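Local coordinates for protein N-terminal acetyltransferase B complex subunit NAT3 (Candida albicans, PDB 5K04) that probably transfers an acetyl group from acetyl-CoA to the N-termini of protein substrates, as the GNAT-fold catalytic subunit of the NatB complex, at residues B[33-38]-B[59-64]. Sequence-based numbering, arbitrary orientation.
Sequences SQYLIE and MAKTEG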
loop_
_atom_site.group_PDB
_atom_site.type_symbol
_atom_site.label_atom_id
_atom_site.label_comp_id
_atom_site.label_asym_id
_atom_site.label_seq_id
_atom_site.Cartn_x
_atom_site.Cartn_y
_atom_site.Cartn_z
ATOM N N SER B 33 -2.479 -8.711 10.687
ATOM C CA SER B 33 -1.297 -8.830 11.533
ATOM C C SER B 33 -1.545 -9.779 12.705
ATOM O O SER B 33 -0.617 -10.459 13.161
ATOM C CB SER B 33 -0.883 -7.447 12.038
ATOM O OG SER B 33 -1.844 -6.982 12.970
ATOM N N GLN B 34 -2.782 -9.822 13.201
ATOM C CA GLN B 34 -3.152 -10.755 14.264
ATOM C C GLN B 34 -2.961 -12.202 13.827
ATOM O O GLN B 34 -2.465 -13.031 14.595
ATOM C CB GLN B 34 -4.614 -10.525 14.688
ATOM C CG GLN B 34 -5.115 -11.523 15.736
ATOM C CD GLN B 34 -6.644 -11.537 15.929
ATOM O OE1 GLN B 34 -7.421 -11.224 15.023
ATOM N NE2 GLN B 34 -7.067 -11.915 17.127
ATOM N N TYR B 35 -3.388 -12.533 12.605
ATOM C CA TYR B 35 -3.183 -13.888 12.107
ATOM C C TYR B 35 -1.703 -14.193 11.938
ATOM O O TYR B 35 -1.253 -15.299 12.257
ATOM C CB TYR B 35 -3.945 -14.078 10.799
ATOM C CG TYR B 35 -5.393 -14.431 11.057
ATOM C CD1 TYR B 35 -6.244 -13.532 11.695
ATOM C CD2 TYR B 35 -5.905 -15.662 10.683
ATOM C CE1 TYR B 35 -7.576 -13.851 11.946
ATOM C CE2 TYR B 35 -7.226 -15.994 10.927
ATOM C CZ TYR B 35 -8.052 -15.087 11.556
ATOM O OH TYR B 35 -9.348 -15.422 11.810
ATOM N N LEU B 36 -0.925 -13.216 11.459
ATOM C CA LEU B 36 0.517 -13.413 11.358
ATOM C C LEU B 36 1.168 -13.531 12.725
ATOM O O LEU B 36 2.213 -14.176 12.851
ATOM C CB LEU B 36 1.162 -12.273 10.577
ATOM C CG LEU B 36 0.719 -12.195 9.114
ATOM C CD1 LEU B 36 1.170 -10.879 8.526
ATOM C CD2 LEU B 36 1.247 -13.356 8.278
ATOM N N ILE B 37 0.570 -12.927 13.759
ATOM C CA ILE B 37 1.170 -12.981 15.088
ATOM C C ILE B 37 0.844 -14.306 15.767
ATOM O O ILE B 37 1.734 -14.970 16.315
ATOM C CB ILE B 37 0.719 -11.768 15.931
ATOM C CG1 ILE B 37 1.516 -10.520 15.534
ATOM C CG2 ILE B 37 0.889 -12.030 17.435
ATOM C CD1 ILE B 37 0.793 -9.232 15.846
ATOM N N GLU B 38 -0.426 -14.734 15.694
ATOM C CA GLU B 38 -0.911 -15.878 16.463
ATOM C C GLU B 38 -0.781 -17.206 15.720
ATOM O O GLU B 38 -0.400 -18.213 16.325
ATOM C CB GLU B 38 -2.361 -15.634 16.895
ATOM C CG GLU B 38 -2.458 -14.676 18.099
ATOM C CD GLU B 38 -3.867 -14.479 18.603
ATOM O OE1 GLU B 38 -4.540 -15.486 18.903
ATOM O OE2 GLU B 38 -4.304 -13.310 18.708
ATOM N N MET B 59 -5.895 -17.758 4.906
ATOM C CA MET B 59 -5.808 -17.316 6.289
ATOM C C MET B 59 -6.614 -18.310 7.098
ATOM O O MET B 59 -7.820 -18.458 6.879
ATOM C CB MET B 59 -6.360 -15.899 6.494
ATOM C CG MET B 59 -5.781 -14.843 5.563
ATOM S SD MET B 59 -6.722 -13.342 5.588
ATOM C CE MET B 59 -6.498 -13.057 7.270
ATOM N N ALA B 60 -5.946 -19.012 8.003
ATOM C CA ALA B 60 -6.606 -19.940 8.896
ATOM C C ALA B 60 -6.074 -19.723 10.310
ATOM O O ALA B 60 -5.087 -19.015 10.529
ATOM C CB ALA B 60 -6.408 -21.396 8.438
ATOM N N LYS B 61 -6.734 -20.357 11.275
ATOM C CA LYS B 61 -6.337 -20.243 12.672
ATOM C C LYS B 61 -6.672 -21.544 13.386
ATOM O O LYS B 61 -7.357 -22.416 12.841
ATOM C CB LYS B 61 -7.035 -19.060 13.358
ATOM C CG LYS B 61 -8.568 -19.082 13.240
ATOM C CD LYS B 61 -9.238 -18.178 14.279
ATOM C CE LYS B 61 -10.690 -17.943 13.911
ATOM N NZ LYS B 61 -11.373 -17.067 14.890
ATOM N N THR B 62 -6.174 -21.668 14.619
ATOM C CA THR B 62 -6.595 -22.734 15.522
ATOM C C THR B 62 -7.295 -22.128 16.730
ATOM O O THR B 62 -7.035 -20.987 17.110
ATOM C CB THR B 62 -5.420 -23.631 15.998
ATOM O OG1 THR B 62 -4.506 -22.860 16.778
ATOM C CG2 THR B 62 -4.703 -24.333 14.805
ATOM N N GLU B 63 -8.176 -22.920 17.336
ATOM C CA GLU B 63 -9.145 -22.438 18.308
ATOM C C GLU B 63 -9.471 -23.592 19.230
ATOM O O GLU B 63 -9.634 -24.724 18.771
ATOM C CB GLU B 63 -10.417 -21.929 17.617
ATOM C CG GLU B 63 -11.150 -20.807 18.339
ATOM C CD GLU B 63 -11.671 -19.738 17.374
ATOM O OE1 GLU B 63 -12.512 -20.063 16.502
ATOM O OE2 GLU B 63 -11.215 -18.576 17.477
ATOM N N GLY B 64 -9.537 -23.301 20.532
ATOM C CA GLY B 64 -9.657 -24.316 21.567
ATOM C C GLY B 64 -11.017 -24.300 22.239
ATOM O O GLY B 64 -11.620 -23.242 22.429
HETATM O O HOH W 1 -10.735 -14.228 13.864
#
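Helix 29-38 passes over strand 53-65 where Tyr-35 faces Lys-61, the axes of segments 33-38 and 59-64 approaching to 9.1 Å with 51° between their directions. This is helix-on-sheet packing in the GNAT fold, with the helix laid on the mixed sheet and the Met-59 side chain about 11 Å from the bound coenzyme A. An aromatic ring suits this place because it is broad enough to span three strand residues and carries a polar end. With CG beside its own backbone N (chi1 -84°), Tyr-35 turns the ring toward the strand. The flexible thioether of Met-59, bent at chi3 (60°), brings its methyl over one face, offset toward the rim, with Met-59 CE 4.2 Å from Tyr-35 CG; the two side chains cross nearly at right angles. At the ring edge, close to its plane, Ala-60 O is 3.5 Å from Tyr-35 CD2; the small methyl of Ala-60 points away from the helix, so only its backbone meets the ring. Phe-43 and Thr-76 of the neighbouring strands also touch Tyr-35, while Trp-39 meets its ring edge-to-face. Lys-61, extended beyond CG, runs obliquely past the phenol with its aliphatic part, CE lying 3.5 Å from Tyr-35 OH. Its length carries the ammonium beyond the ring to a salt bridge along the strand, Lys-61 NZ to Glu-63 OE2 at 3.0 Å. No direct hydrogen bond joins helix and strand here; instead a water is hydrogen-bonded to Tyr-35 OH at 2.8 Å and accepts a hydrogen bond from Lys-61 NZ at 3.1 Å.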